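PDB 4CCL: ribosomal protein uL16 3-hydroxylase from Escherichia coli, which hydroxylates an arginine of ribosomal protein uL16 at C3, using iron(II), 2-oxoglutarate and dioxygen. Local coordinates for residues 141-146 / 165-170. Numbering follows the deposited sequence.
Sequences RWRVGE and FEAIID
R143 reaches over to D170 and F165 beside a classic beta bulge, in which I168 and I169 both face V144 where two antiparallel strands of the JmjC domain meet. V144 O takes a bond from I169 N at 2.9 Å and a weak one from I168 N, while V144 N returns a bond to I169 O. It is a worked example of a bulge: one carbonyl serves two successive amides while the long R143 side chain runs past the flanking residues. From CB, 3.7 Å from I169 O, R143 passes its CG and CD alongside the D170 carboxylate; NE then makes a weak, bent salt bridge to OD2. A turn at chi3 (65°) brings R143 NH1 over one face of the F165 ring, 3.7 Å from F165 CE1, the guanidinium and ring planes 20° apart. R143 NH2 ends the chain, donating to F165 O at 2.8 Å and lying 3.6 Å from A167 CB. With an alanine here, F165 O is likely to lose this donor, and the ring the NH1 lying over it. D170 is also gripped by R141, whose extended chain meets it side-on, nearly coplanar: R141 NE to D170 OD1 at 2.9 Å, and R141 NH2 to the syn lone pair of D170 OD2 at 2.7 Å.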
loop_
_atom_site.group_PDB
_atom_site.type_symbol
_atom_site.label_atom_id
_atom_site.label_comp_id
_atom_site.label_asym_id
_atom_site.label_seq_id
_atom_site.Cartn_x
_atom_site.Cartn_y
_atom_site.Cartn_z
ATOM N N ARG B 141 -2.428 7.523 -43.013
ATOM C CA ARG B 141 -1.238 8.334 -42.879
ATOM C C ARG B 141 -0.831 8.309 -41.417
ATOM O O ARG B 141 -1.620 8.674 -40.541
ATOM C CB ARG B 141 -1.507 9.767 -43.328
ATOM C CG ARG B 141 -0.308 10.691 -43.208
ATOM C CD ARG B 141 -0.694 12.105 -43.594
ATOM N NE ARG B 141 0.424 13.038 -43.502
ATOM C CZ ARG B 141 0.315 14.346 -43.708
ATOM N NH1 ARG B 141 -0.864 14.869 -44.015
ATOM N NH2 ARG B 141 1.379 15.129 -43.606
ATOM N N TRP B 142 0.389 7.849 -41.165
ATOM C CA TRP B 142 0.966 7.828 -39.832
ATOM C C TRP B 142 2.141 8.790 -39.722
ATOM O O TRP B 142 2.995 8.877 -40.617
ATOM C CB TRP B 142 1.396 6.413 -39.435
ATOM C CG TRP B 142 0.289 5.625 -38.820
ATOM C CD1 TRP B 142 -0.453 4.656 -39.417
ATOM C CD2 TRP B 142 -0.213 5.762 -37.476
ATOM N NE1 TRP B 142 -1.385 4.168 -38.530
ATOM C CE2 TRP B 142 -1.263 4.817 -37.357
ATOM C CE3 TRP B 142 0.118 6.568 -36.398
ATOM C CZ2 TRP B 142 -1.974 4.684 -36.159
ATOM C CZ3 TRP B 142 -0.596 6.424 -35.220
ATOM C CH2 TRP B 142 -1.632 5.486 -35.113
ATOM N N ARG B 143 2.157 9.509 -38.606
ATOM C CA ARG B 143 3.165 10.506 -38.309
ATOM C C ARG B 143 3.710 10.287 -36.902
ATOM O O ARG B 143 2.950 10.069 -35.960
ATOM C CB ARG B 143 2.582 11.915 -38.442
ATOM C CG ARG B 143 2.089 12.250 -39.846
ATOM C CD ARG B 143 1.448 13.629 -39.922
ATOM N NE ARG B 143 2.409 14.697 -39.660
ATOM C CZ ARG B 143 2.473 15.387 -38.526
ATOM N NH1 ARG B 143 1.623 15.126 -37.542
ATOM N NH2 ARG B 143 3.383 16.338 -38.378
ATOM N N VAL B 144 5.032 10.319 -36.773
ATOM C CA VAL B 144 5.682 10.203 -35.477
ATOM C C VAL B 144 6.689 11.334 -35.316
ATOM O O VAL B 144 7.511 11.572 -36.204
ATOM C CB VAL B 144 6.424 8.861 -35.326
ATOM C CG1 VAL B 144 6.876 8.673 -33.884
ATOM C CG2 VAL B 144 5.538 7.704 -35.762
ATOM N N GLY B 145 6.624 12.030 -34.185
ATOM C CA GLY B 145 7.550 13.111 -33.914
ATOM C C GLY B 145 8.706 12.666 -33.044
ATOM O O GLY B 145 8.702 11.557 -32.508
ATOM N N GLU B 146 9.699 13.536 -32.899
ATOM C CA GLU B 146 10.836 13.250 -32.041
ATOM C C GLU B 146 10.356 13.200 -30.593
ATOM O O GLU B 146 9.316 13.767 -30.257
ATOM C CB GLU B 146 11.922 14.316 -32.224
ATOM C CG GLU B 146 13.239 14.013 -31.527
ATOM C CD GLU B 146 13.779 12.637 -31.868
ATOM O OE1 GLU B 146 14.445 12.497 -32.917
ATOM O OE2 GLU B 146 13.545 11.695 -31.083
ATOM N N PHE B 165 3.005 18.265 -33.868
ATOM C CA PHE B 165 4.449 18.097 -33.806
ATOM C C PHE B 165 5.069 18.012 -35.192
ATOM O O PHE B 165 4.394 17.699 -36.172
ATOM C CB PHE B 165 4.788 16.836 -33.006
ATOM C CG PHE B 165 4.048 15.611 -33.469
ATOM C CD1 PHE B 165 4.554 14.820 -34.489
ATOM C CD2 PHE B 165 2.844 15.250 -32.885
ATOM C CE1 PHE B 165 3.877 13.697 -34.917
ATOM C CE2 PHE B 165 2.161 14.125 -33.311
ATOM C CZ PHE B 165 2.679 13.349 -34.328
ATOM N N GLU B 166 6.365 18.296 -35.262
ATOM C CA GLU B 166 7.129 18.109 -36.484
ATOM C C GLU B 166 7.497 16.637 -36.596
ATOM O O GLU B 166 8.153 16.082 -35.712
ATOM C CB GLU B 166 8.386 18.973 -36.454
ATOM C CG GLU B 166 9.382 18.677 -37.557
ATOM C CD GLU B 166 10.543 19.649 -37.552
ATOM O OE1 GLU B 166 10.378 20.767 -37.018
ATOM O OE2 GLU B 166 11.621 19.296 -38.076
ATOM N N ALA B 167 7.067 16.004 -37.681
ATOM C CA ALA B 167 7.208 14.560 -37.826
ATOM C C ALA B 167 8.604 14.122 -38.261
ATOM O O ALA B 167 9.152 14.647 -39.232
ATOM C CB ALA B 167 6.163 14.024 -38.797
ATOM N N ILE B 168 9.181 13.173 -37.529
ATOM C CA ILE B 168 10.383 12.492 -37.995
ATOM C C ILE B 168 9.988 11.293 -38.852
ATOM O O ILE B 168 10.822 10.702 -39.535
ATOM C CB ILE B 168 11.293 12.037 -36.835
ATOM C CG1 ILE B 168 10.635 10.917 -36.029
ATOM C CG2 ILE B 168 11.647 13.216 -35.946
ATOM C CD1 ILE B 168 11.498 10.394 -34.899
ATOM N N ILE B 169 8.710 10.930 -38.798
ATOM C CA ILE B 169 8.161 9.933 -39.711
ATOM C C ILE B 169 6.823 10.414 -40.253
ATOM O O ILE B 169 5.910 10.670 -39.487
ATOM C CB ILE B 169 7.957 8.561 -39.024
ATOM C CG1 ILE B 169 9.301 7.917 -38.676
ATOM C CG2 ILE B 169 7.152 7.628 -39.918
ATOM C CD1 ILE B 169 9.179 6.611 -37.915
ATOM N N ASP B 170 6.711 10.564 -41.568
ATOM C CA ASP B 170 5.411 10.821 -42.177
ATOM C C ASP B 170 5.250 9.874 -43.360
ATOM O O ASP B 170 5.939 10.023 -44.369
ATOM C CB ASP B 170 5.333 12.282 -42.638
ATOM C CG ASP B 170 3.918 12.722 -42.978
ATOM O OD1 ASP B 170 3.118 11.880 -43.437
ATOM O OD2 ASP B 170 3.605 13.917 -42.786
#